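Local structure of beta-ketoacyl-[acyl-carrier-protein] synthase FabY (Pseudomonas aeruginosa, 4CW4) at residues H608-E611 / Q616-V619; D215-D220 / Q304-I309; I222-G227 / Y271-V276; G180-S185 / S195-T200. The protein catalyses the condensation of acetyl-CoA with malonyl-ACP to give acetoacetyl-ACP, the primer of bacterial fatty acid synthesis, and works as a homodimer. All blocks are in the same frame, centred on the assembly; numbering follows the deposited sequence.

Interaction 1. Residues H608-E611 / Q616-V619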
loop_
_atom_site.group_PDB
_atom_site.type_symbol
_atom_site.label_atom_id
_atom_site.label_comp_id
_atom_site.label_asym_id
_atom_site.label_seq_id
_atom_site.Cartn_x
_atom_site.Cartn_y
_atom_site.Cartn_z
ATOM N N HIS A 608 9.179 -11.679 -27.502
ATOM C CA HIS A 608 9.129 -12.816 -28.406
ATOM C C HIS A 608 10.413 -13.652 -28.321
ATOM O O HIS A 608 10.416 -14.802 -28.745
ATOM C CB HIS A 608 8.798 -12.354 -29.832
ATOM C CG HIS A 608 7.476 -11.647 -29.933
ATOM N ND1 HIS A 608 7.366 -10.275 -30.027
ATOM C CD2 HIS A 608 6.208 -12.123 -29.903
ATOM C CE1 HIS A 608 6.087 -9.940 -30.079
ATOM N NE2 HIS A 608 5.364 -11.045 -30.013
ATOM N N ALA A 609 11.468 -13.099 -27.724
ATOM C CA ALA A 609 12.738 -13.809 -27.536
ATOM C C ALA A 609 12.868 -14.463 -26.160
ATOM O O ALA A 609 13.894 -15.061 -25.853
ATOM C CB ALA A 609 13.914 -12.886 -27.767
ATOM N N ILE A 610 11.851 -14.323 -25.321
ATOM C CA ILE A 610 11.797 -15.084 -24.087
ATOM C C ILE A 610 11.607 -16.536 -24.502
ATOM O O ILE A 610 10.788 -16.837 -25.378
ATOM C CB ILE A 610 10.651 -14.611 -23.160
ATOM C CG1 ILE A 610 10.923 -13.179 -22.685
ATOM C CG2 ILE A 610 10.509 -15.540 -21.963
ATOM C CD1 ILE A 610 9.772 -12.513 -21.951
ATOM N N GLU A 611 12.388 -17.429 -23.906
ATOM C CA GLU A 611 12.270 -18.859 -24.172
ATOM C C GLU A 611 11.760 -19.553 -22.932
ATOM O O GLU A 611 12.352 -19.412 -21.869
ATOM C CB GLU A 611 13.639 -19.426 -24.543
ATOM C CG GLU A 611 14.249 -18.779 -25.772
ATOM C CD GLU A 611 15.686 -19.193 -25.981
ATOM O OE1 GLU A 611 15.925 -20.413 -26.097
ATOM O OE2 GLU A 611 16.571 -18.305 -26.030
ATOM N N GLN A 616 13.293 -24.347 -17.558
ATOM C CA GLN A 616 13.839 -23.012 -17.299
ATOM C C GLN A 616 13.238 -21.985 -18.258
ATOM O O GLN A 616 12.600 -22.344 -19.263
ATOM C CB GLN A 616 15.375 -23.022 -17.418
ATOM C CG GLN A 616 15.892 -23.313 -18.818
ATOM C CD GLN A 616 17.407 -23.316 -18.886
ATOM O OE1 GLN A 616 18.077 -23.804 -17.983
ATOM N NE2 GLN A 616 17.952 -22.757 -19.954
ATOM N N VAL A 617 13.432 -20.714 -17.914
ATOM C CA VAL A 617 13.092 -19.600 -18.784
ATOM C C VAL A 617 14.363 -18.821 -19.055
ATOM O O VAL A 617 15.107 -18.518 -18.127
ATOM C CB VAL A 617 12.087 -18.651 -18.111
ATOM C CG1 VAL A 617 11.743 -17.486 -19.026
ATOM C CG2 VAL A 617 10.845 -19.411 -17.732
ATOM N N THR A 618 14.610 -18.513 -20.321
ATOM C CA THR A 618 15.693 -17.621 -20.695
ATOM C C THR A 618 15.106 -16.256 -21.024
ATOM O O THR A 618 14.190 -16.123 -21.841
ATOM C CB THR A 618 16.518 -18.159 -21.883
ATOM O OG1 THR A 618 17.189 -19.369 -21.493
ATOM C CG2 THR A 618 17.578 -17.161 -22.297
ATOM N N VAL A 619 15.639 -15.241 -20.366
ATOM C CA VAL A 619 15.161 -13.875 -20.509
ATOM C C VAL A 619 16.200 -13.033 -21.247
ATOM O O VAL A 619 17.355 -12.952 -20.821
ATOM C CB VAL A 619 14.895 -13.244 -19.125
ATOM C CG1 VAL A 619 14.297 -11.858 -19.279
ATOM C CG2 VAL A 619 13.973 -14.140 -18.290
HETATM O O HOH W 1 14.048 -22.152 -21.954
#
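Glu611 and Thr618 face each other as a hydrogen-bonded antiparallel pair, the one that joins the first two strands of a small three-stranded meander near the C-terminal end of the chain. Glu611 N donates to Thr618 O at 3.0 Å, and Thr618 N returns a bond of 2.9 Å to Glu611 O. The two side chains leave the same face of the sheet and run side by side. On Glu611, CG stands anti to the carbonyl carbon (chi1 -60°) and the chain goes on extended, which carries OE2 alongside the Thr618 methyl, 4.0 Å from CG2. A long charged chain and a beta-branched hydroxyl residue suit this more open face, the one through its reach, the other through its preference for extended backbone.

The hydrophobic members look elsewhere. Ile610 and Val617 are buried, and their side chains meet at an oblique angle, with CG2 of Ile610 3.7 Å from CG1 of Val617. Each of these methyls is the branch anti to its own backbone N (chi1 180° for Val617). The second subunit covers this side: its Pro408 packs on Ile610 and its Ala415 on Val617, while its Arg456 binds the Ile610 carbonyl. The meander thus contributes to the dimer interface. At the turn end of the pair, water 1 donates to Gln616 O at 3.1 Å and weakly to Glu611 O, which Val617 CA also approaches to 3.2 Å in a CA-H...O contact.

Interaction 2. Residues D215-D220 / Q304-I309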
loop_
_atom_site.group_PDB
_atom_site.type_symbol
_atom_site.label_atom_id
_atom_site.label_comp_id
_atom_site.label_asym_id
_atom_site.label_seq_id
_atom_site.Cartn_x
_atom_site.Cartn_y
_atom_site.Cartn_z
ATOM N N ASP A 215 24.466 -10.275 -13.210
ATOM C CA ASP A 215 25.145 -11.405 -13.863
ATOM C C ASP A 215 25.408 -12.570 -12.887
ATOM O O ASP A 215 25.678 -13.701 -13.309
ATOM C CB ASP A 215 26.509 -10.969 -14.425
ATOM C CG ASP A 215 26.423 -10.278 -15.780
ATOM O OD1 ASP A 215 25.364 -10.296 -16.437
ATOM O OD2 ASP A 215 27.464 -9.712 -16.190
ATOM N N ASN A 216 25.360 -12.282 -11.586
ATOM C CA ASN A 216 25.676 -13.283 -10.573
ATOM C C ASN A 216 24.486 -13.950 -9.899
ATOM O O ASN A 216 24.678 -14.765 -9.005
ATOM C CB ASN A 216 26.600 -12.691 -9.510
ATOM C CG ASN A 216 28.063 -12.796 -9.895
ATOM O OD1 ASN A 216 28.751 -13.751 -9.527
ATOM N ND2 ASN A 216 28.539 -11.826 -10.653
ATOM N N VAL A 217 23.270 -13.623 -10.330
ATOM C CA VAL A 217 22.060 -14.230 -9.765
ATOM C C VAL A 217 21.084 -14.584 -10.889
ATOM O O VAL A 217 21.278 -14.165 -12.030
ATOM C CB VAL A 217 21.388 -13.294 -8.720
ATOM C CG1 VAL A 217 22.355 -13.001 -7.571
ATOM C CG2 VAL A 217 20.905 -11.999 -9.346
ATOM N N GLN A 218 20.060 -15.376 -10.585
ATOM C CA GLN A 218 18.994 -15.632 -11.551
ATOM C C GLN A 218 18.081 -14.405 -11.669
ATOM O O GLN A 218 18.019 -13.570 -10.764
ATOM C CB GLN A 218 18.195 -16.889 -11.187
ATOM C CG GLN A 218 19.086 -18.132 -11.176
ATOM C CD GLN A 218 18.331 -19.433 -11.054
ATOM O OE1 GLN A 218 17.156 -19.501 -11.335
ATOM N NE2 GLN A 218 19.017 -20.470 -10.605
ATOM N N PRO A 219 17.395 -14.267 -12.811
ATOM C CA PRO A 219 16.611 -13.037 -13.013
ATOM C C PRO A 219 15.508 -12.791 -11.972
ATOM O O PRO A 219 15.170 -11.638 -11.701
ATOM C CB PRO A 219 15.982 -13.244 -14.404
ATOM C CG PRO A 219 16.928 -14.167 -15.096
ATOM C CD PRO A 219 17.429 -15.114 -14.018
ATOM N N ASP A 220 14.964 -13.860 -11.406
ATOM C CA ASP A 220 13.919 -13.750 -10.400
ATOM C C ASP A 220 14.456 -13.547 -8.990
ATOM O O ASP A 220 13.669 -13.438 -8.059
ATOM C CB ASP A 220 12.989 -14.969 -10.443
ATOM C CG ASP A 220 13.708 -16.283 -10.166
ATOM O OD1 ASP A 220 14.939 -16.348 -10.362
ATOM O OD2 ASP A 220 13.014 -17.269 -9.800
ATOM N N GLN A 304 14.275 -17.111 -1.796
ATOM C CA GLN A 304 13.532 -16.637 -2.938
ATOM C C GLN A 304 14.300 -15.551 -3.670
ATOM O O GLN A 304 14.234 -15.464 -4.893
ATOM C CB GLN A 304 12.162 -16.122 -2.504
ATOM C CG GLN A 304 11.228 -17.195 -2.003
ATOM C CD GLN A 304 9.913 -16.615 -1.566
ATOM O OE1 GLN A 304 8.999 -16.402 -2.379
ATOM N NE2 GLN A 304 9.808 -16.326 -0.289
ATOM N N ALA A 305 15.016 -14.710 -2.925
ATOM C CA ALA A 305 15.780 -13.618 -3.531
ATOM C C ALA A 305 17.131 -13.481 -2.860
ATOM O O ALA A 305 17.287 -13.792 -1.680
ATOM C CB ALA A 305 15.017 -12.288 -3.459
ATOM N N ARG A 306 18.099 -12.998 -3.619
ATOM C CA ARG A 306 19.463 -12.871 -3.143
ATOM C C ARG A 306 19.919 -11.425 -3.037
ATOM O O ARG A 306 20.894 -11.148 -2.314
ATOM C CB ARG A 306 20.389 -13.635 -4.067
ATOM C CG ARG A 306 20.050 -15.128 -4.120
ATOM C CD ARG A 306 21.146 -15.975 -4.713
ATOM N NE ARG A 306 22.261 -16.070 -3.772
ATOM C CZ ARG A 306 23.279 -16.920 -3.866
ATOM N NH1 ARG A 306 23.365 -17.773 -4.879
ATOM N NH2 ARG A 306 24.215 -16.926 -2.928
ATOM N N VAL A 307 19.259 -10.525 -3.771
ATOM C CA VAL A 307 19.563 -9.098 -3.738
ATOM C C VAL A 307 18.253 -8.385 -3.552
ATOM O O VAL A 307 17.327 -8.599 -4.337
ATOM C CB VAL A 307 20.218 -8.600 -5.043
ATOM C CG1 VAL A 307 20.569 -7.113 -4.948
ATOM C CG2 VAL A 307 21.451 -9.433 -5.347
ATOM N N VAL A 308 18.162 -7.564 -2.512
ATOM C CA VAL A 308 16.912 -6.900 -2.198
ATOM C C VAL A 308 17.142 -5.415 -1.954
ATOM O O VAL A 308 17.968 -5.026 -1.131
ATOM C CB VAL A 308 16.225 -7.488 -0.938
ATOM C CG1 VAL A 308 14.870 -6.803 -0.723
ATOM C CG2 VAL A 308 16.059 -8.991 -1.043
ATOM N N ILE A 309 16.394 -4.586 -2.674
ATOM C CA ILE A 309 16.412 -3.144 -2.435
ATOM C C ILE A 309 15.163 -2.864 -1.621
ATOM O O ILE A 309 14.049 -3.146 -2.074
ATOM C CB ILE A 309 16.405 -2.337 -3.738
ATOM C CG1 ILE A 309 17.777 -2.416 -4.456
ATOM C CG2 ILE A 309 16.117 -0.859 -3.449
ATOM C CD1 ILE A 309 18.190 -3.797 -4.959
HETATM O O HOH W 2 13.657 -17.823 -6.663
HETATM O O HOH W 3 12.284 -15.748 -6.753
#
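The loop that leads from helix 210-215 into strand 222-225 packs here against the chain entering strand 307-314, and Val217 makes its apolar contact. CG1 of Val217 lies 4.1 Å from CB of Arg306 and 4.3 Å from CG2 of Val307. A chi1 of -60° sets this methyl anti to the carbonyl carbon, on the side facing Arg306 and Val307. The side chains of Val217 and Arg306 run antiparallel past one another, and the valine meets CB of the arginine. The guanidinium group belongs to another partnership, a salt bridge from NE to Asp374. Such a residue suits a buried site because its methylenes can pack while its charge is paired.

Strands 222-225 and 307-314 are parallel neighbours in the N-terminal half of the thiolase-like ketosynthase fold, and the contact lies where both begin. Leu377 of helix 375-381 covers Val217, Arg306 and Val307 together.

Toward the dimer partner the join becomes wet. Water 3 lies 3.0 Å from Asp220 O and 2.7 Å from Gln304 O, while water 2 connects Gln304 O with the Asp220 carboxylate, 3.2 Å from OD2. That same OD2 forms a salt bridge with Lys416 of the second subunit.

Interaction 3. Residues I222-G227 / Y271-V276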
loop_
_atom_site.group_PDB
_atom_site.type_symbol
_atom_site.label_atom_id
_atom_site.label_comp_id
_atom_site.label_asym_id
_atom_site.label_seq_id
_atom_site.Cartn_x
_atom_site.Cartn_y
_atom_site.Cartn_z
ATOM N N ILE A 222 16.247 -10.988 -7.766
ATOM C CA ILE A 222 16.318 -9.587 -7.382
ATOM C C ILE A 222 14.937 -9.191 -6.886
ATOM O O ILE A 222 13.947 -9.585 -7.470
ATOM C CB ILE A 222 16.628 -8.695 -8.602
ATOM C CG1 ILE A 222 17.903 -9.143 -9.306
ATOM C CG2 ILE A 222 16.698 -7.224 -8.204
ATOM C CD1 ILE A 222 19.113 -8.964 -8.514
ATOM N N ALA A 223 14.860 -8.431 -5.808
ATOM C CA ALA A 223 13.582 -7.993 -5.265
ATOM C C ALA A 223 13.660 -6.531 -4.892
ATOM O O ALA A 223 14.699 -6.072 -4.465
ATOM C CB ALA A 223 13.256 -8.784 -4.041
ATOM N N VAL A 224 12.540 -5.833 -5.039
ATOM C CA VAL A 224 12.417 -4.438 -4.646
ATOM C C VAL A 224 11.126 -4.256 -3.867
ATOM O O VAL A 224 10.058 -4.644 -4.344
ATOM C CB VAL A 224 12.409 -3.484 -5.859
ATOM C CG1 VAL A 224 12.270 -2.039 -5.403
ATOM C CG2 VAL A 224 13.675 -3.668 -6.696
ATOM N N PHE A 225 11.238 -3.668 -2.677
ATOM C CA PHE A 225 10.093 -3.315 -1.840
ATOM C C PHE A 225 10.178 -1.863 -1.394
ATOM O O PHE A 225 11.131 -1.494 -0.711
ATOM C CB PHE A 225 10.013 -4.236 -0.638
ATOM C CG PHE A 225 10.020 -5.693 -1.018
ATOM C CD1 PHE A 225 8.965 -6.247 -1.731
ATOM C CD2 PHE A 225 11.097 -6.501 -0.702
ATOM C CE1 PHE A 225 8.991 -7.589 -2.088
ATOM C CE2 PHE A 225 11.120 -7.836 -1.072
ATOM C CZ PHE A 225 10.078 -8.377 -1.763
ATOM N N SER A 226 9.178 -1.060 -1.782
ATOM C CA SER A 226 9.160 0.367 -1.448
ATOM C C SER A 226 7.713 0.861 -1.350
ATOM O O SER A 226 6.833 0.064 -1.072
ATOM C CB SER A 226 9.972 1.185 -2.449
ATOM O OG SER A 226 10.096 2.513 -1.982
ATOM N N GLY A 227 7.487 2.159 -1.543
ATOM C CA GLY A 227 6.147 2.730 -1.558
ATOM C C GLY A 227 6.022 3.961 -0.680
ATOM O O GLY A 227 7.014 4.480 -0.163
ATOM N N TYR A 271 12.842 1.768 -14.359
ATOM C CA TYR A 271 13.725 2.831 -14.851
ATOM C C TYR A 271 15.101 2.848 -14.224
ATOM O O TYR A 271 15.990 3.499 -14.750
ATOM C CB TYR A 271 13.064 4.188 -14.642
ATOM C CG TYR A 271 11.685 4.264 -15.259
ATOM C CD1 TYR A 271 11.459 3.886 -16.587
ATOM C CD2 TYR A 271 10.606 4.714 -14.517
ATOM C CE1 TYR A 271 10.180 3.941 -17.143
ATOM C CE2 TYR A 271 9.334 4.787 -15.063
ATOM C CZ TYR A 271 9.124 4.397 -16.378
ATOM O OH TYR A 271 7.855 4.489 -16.907
ATOM N N VAL A 272 15.280 2.146 -13.113
ATOM C CA VAL A 272 16.575 2.157 -12.410
ATOM C C VAL A 272 17.308 0.818 -12.541
ATOM O O VAL A 272 18.417 0.767 -13.046
ATOM C CB VAL A 272 16.404 2.559 -10.925
ATOM C CG1 VAL A 272 17.757 2.659 -10.209
ATOM C CG2 VAL A 272 15.634 3.872 -10.826
ATOM N N LEU A 273 16.670 -0.268 -12.122
ATOM C CA LEU A 273 17.327 -1.575 -12.105
ATOM C C LEU A 273 17.017 -2.443 -13.317
ATOM O O LEU A 273 17.780 -3.350 -13.622
ATOM C CB LEU A 273 16.906 -2.356 -10.866
ATOM C CG LEU A 273 17.140 -1.657 -9.532
ATOM C CD1 LEU A 273 16.719 -2.583 -8.400
ATOM C CD2 LEU A 273 18.587 -1.272 -9.386
ATOM N N GLY A 274 15.882 -2.214 -13.978
ATOM C CA GLY A 274 15.498 -3.081 -15.076
ATOM C C GLY A 274 15.257 -4.507 -14.610
ATOM O O GLY A 274 15.639 -5.476 -15.273
ATOM N N SER A 275 14.593 -4.638 -13.465
ATOM C CA SER A 275 14.405 -5.940 -12.847
ATOM C C SER A 275 13.145 -6.640 -13.310
ATOM O O SER A 275 12.072 -6.019 -13.415
ATOM C CB SER A 275 14.317 -5.768 -11.338
ATOM O OG SER A 275 14.096 -7.015 -10.714
ATOM N N VAL A 276 13.275 -7.945 -13.563
ATOM C CA VAL A 276 12.117 -8.829 -13.745
ATOM C C VAL A 276 11.858 -9.685 -12.499
ATOM O O VAL A 276 11.246 -10.751 -12.585
ATOM C CB VAL A 276 12.268 -9.749 -14.983
ATOM C CG1 VAL A 276 12.331 -8.907 -16.237
ATOM C CG2 VAL A 276 13.499 -10.688 -14.860
#
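An extended strand, 222-225, faces the C-terminal end of helix 263-273, whose last residues widen into a pi-type turn before Gly274, with positive phi (63°), ends the helix and brings Ser275 up to the strand. Glycine accepts that backbone shape readily. The closest alpha carbons are those of Ile222 and Ser275, 6.8 Å apart, so side chains rather than backbones make the join.

Because residues alternate along a strand, Ile222 and Val224 both point to the helix end while Ala223 points away from it. Val224 and Leu273 reach for each other tip to tip, CG2 of the valine lying 3.7 Å from CD1 of the leucine. Leucine suits the helix end: its CG is anti to the carbonyl carbon and its chi2 of -178° extends CD1 to the strand, where a shorter, beta-branched valine fits the sheet. Beside this pair, CG2 of Ile222 approaches OG of Ser275 to 3.6 Å. The serine hydroxyl, anti to the backbone N at chi1 178°, finds its polar partner in the backbone N of Gly277. Small and able to bond its own loop, serine lets the chain pass close to the isoleucine.

Strand 222-225 lies between strands 278-283 and 307-314, parallel to both, in the core of the N-terminal half of the thiolase-like ketosynthase fold, and the helix end packs on one face. Leu273 also touches Ile309 of strand 307-314.

Interaction 4. Residues G180-S185 / S195-T200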
loop_
_atom_site.group_PDB
_atom_site.type_symbol
_atom_site.label_atom_id
_atom_site.label_comp_id
_atom_site.label_asym_id
_atom_site.label_seq_id
_atom_site.Cartn_x
_atom_site.Cartn_y
_atom_site.Cartn_z
ATOM N N GLY A 180 14.263 16.940 -8.749
ATOM C CA GLY A 180 13.725 16.991 -10.088
ATOM C C GLY A 180 14.666 17.525 -11.151
ATOM O O GLY A 180 14.472 17.245 -12.336
ATOM N N GLU A 181 15.671 18.301 -10.746
ATOM C CA GLU A 181 16.635 18.867 -11.688
ATOM C C GLU A 181 17.707 17.863 -12.090
ATOM O O GLU A 181 18.499 18.116 -13.003
ATOM C CB GLU A 181 17.310 20.100 -11.082
ATOM C CG GLU A 181 16.345 21.222 -10.759
ATOM C CD GLU A 181 17.025 22.406 -10.084
ATOM O OE1 GLU A 181 18.219 22.293 -9.706
ATOM O OE2 GLU A 181 16.357 23.446 -9.924
ATOM N N LEU A 182 17.737 16.720 -11.419
ATOM C CA LEU A 182 18.848 15.790 -11.603
ATOM C C LEU A 182 18.653 14.743 -12.688
ATOM O O LEU A 182 19.598 13.993 -12.995
ATOM C CB LEU A 182 19.137 15.093 -10.283
ATOM C CG LEU A 182 19.492 15.995 -9.097
ATOM C CD1 LEU A 182 19.636 15.130 -7.867
ATOM C CD2 LEU A 182 20.762 16.778 -9.342
ATOM N N TYR A 183 17.443 14.675 -13.249
ATOM C CA TYR A 183 17.127 13.706 -14.300
ATOM C C TYR A 183 15.893 14.212 -15.023
ATOM O O TYR A 183 15.328 15.245 -14.635
ATOM C CB TYR A 183 16.915 12.278 -13.725
ATOM C CG TYR A 183 15.571 12.094 -13.055
ATOM C CD1 TYR A 183 15.334 12.550 -11.760
ATOM C CD2 TYR A 183 14.534 11.464 -13.719
ATOM C CE1 TYR A 183 14.116 12.399 -11.180
ATOM C CE2 TYR A 183 13.317 11.325 -13.148
ATOM C CZ TYR A 183 13.114 11.793 -11.867
ATOM O OH TYR A 183 11.885 11.684 -11.267
ATOM N N ASN A 184 15.463 13.479 -16.053
ATOM C CA ASN A 184 14.284 13.852 -16.831
ATOM C C ASN A 184 12.993 13.561 -16.066
ATOM O O ASN A 184 12.373 12.516 -16.248
ATOM C CB ASN A 184 14.276 13.120 -18.175
ATOM C CG ASN A 184 13.011 13.380 -18.963
ATOM O OD1 ASN A 184 12.340 14.403 -18.772
ATOM N ND2 ASN A 184 12.662 12.447 -19.842
ATOM N N SER A 185 12.602 14.495 -15.207
ATOM C CA SER A 185 11.564 14.256 -14.206
ATOM C C SER A 185 10.202 14.830 -14.587
ATOM O O SER A 185 9.301 14.900 -13.743
ATOM C CB SER A 185 11.992 14.895 -12.904
ATOM O OG SER A 185 12.171 16.282 -13.123
ATOM N N SER A 195 12.398 9.049 -5.055
ATOM C CA SER A 195 12.684 7.617 -5.091
ATOM C C SER A 195 13.772 7.320 -6.108
ATOM O O SER A 195 14.696 6.562 -5.838
ATOM C CB SER A 195 11.424 6.796 -5.416
ATOM O OG SER A 195 11.706 5.409 -5.319
ATOM N N VAL A 196 13.649 7.901 -7.298
ATOM C CA VAL A 196 14.632 7.676 -8.356
ATOM C C VAL A 196 16.020 8.155 -7.906
ATOM O O VAL A 196 17.022 7.455 -8.060
ATOM C CB VAL A 196 14.178 8.375 -9.669
ATOM C CG1 VAL A 196 15.302 8.469 -10.701
ATOM C CG2 VAL A 196 12.954 7.664 -10.245
ATOM N N VAL A 197 16.073 9.343 -7.327
ATOM C CA VAL A 197 17.357 9.917 -6.912
ATOM C C VAL A 197 17.974 9.172 -5.720
ATOM O O VAL A 197 19.191 8.907 -5.690
ATOM C CB VAL A 197 17.202 11.433 -6.651
ATOM C CG1 VAL A 197 18.432 12.020 -6.067
ATOM C CG2 VAL A 197 16.823 12.132 -7.956
ATOM N N ALA A 198 17.140 8.788 -4.761
ATOM C CA ALA A 198 17.598 7.996 -3.625
ATOM C C ALA A 198 18.064 6.608 -4.038
ATOM O O ALA A 198 19.038 6.094 -3.498
ATOM C CB ALA A 198 16.501 7.894 -2.578
ATOM N N ALA A 199 17.343 5.973 -4.953
ATOM C CA ALA A 199 17.708 4.623 -5.349
ATOM C C ALA A 199 19.085 4.611 -5.991
ATOM O O ALA A 199 19.877 3.702 -5.747
ATOM C CB ALA A 199 16.665 4.015 -6.273
ATOM N N THR A 200 19.371 5.608 -6.819
ATOM C CA THR A 200 20.674 5.664 -7.460
ATOM C C THR A 200 21.755 5.793 -6.397
ATOM O O THR A 200 22.771 5.098 -6.465
ATOM C CB THR A 200 20.804 6.824 -8.463
ATOM O OG1 THR A 200 19.922 6.614 -9.571
ATOM C CG2 THR A 200 22.238 6.924 -8.977
#
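The end of a 3-10 segment at 180-181 opens into an irregular loop that runs past helix 190-204 in the N-terminal part of the ketosynthase domain, with the alpha carbons of Leu182 and Val197 7.7 Å apart at the closest point.

Tyr183 and Leu182 present their side chains to two consecutive helical valines. CG1 of Val196 sits almost exactly over the middle of the tyrosine ring, 4.0 Å from its centroid and 5° off the normal, a CH-pi contact. The opposite face carries CB of Ser185 nearer the rim, so the ring is held between loop and helix. Chi1 of 77° brings the ring over to the helix, and chi2 of -80° turns its face to Val196. Val197 serves both loop residues: CG2 comes within 4.1 Å of Tyr183 CD1, and CG1 lies 3.8 Å from CD1 of Leu182, the two side chains crossing nearly at right angles. Valine suits these positions because its short branched side chain holds methyls close to the helix, one for the ring face and two for the loop residues. The loop also braces itself, as Ser185 OG donates to Gly180 O at 2.6 Å.

Ile596 from a later part of the chain touches Leu182, Tyr183 and Val196. With the tyrosine hydroxyl satisfied by ND1 of His188, apolar shape positions the loop on the helix without polar bonds between the two segments.

Overall arrangement
Interactions 2 and 3 form the buried part of the set and share one framework: strands 307-314 and 222-225 are parallel neighbours joined by backbone bonds at Ala223, and Val217 packs on Ile222. Their centres are about 11 Å apart, and interaction 3 is nested in the chain loop that interaction 2 closes. Interaction 4, about 15 Å between centres from interaction 3, is partly buried and, unlike the other three, is not touched by the second subunit. Interaction 1 is a peripheral strand pair. Chemistry follows place: backbone bonds plus one aliphatic pair under the second subunit at interaction 1, methyls with bridging waters at interaction 2, mainly aliphatic contact at interaction 3 and CH-pi at interaction 4.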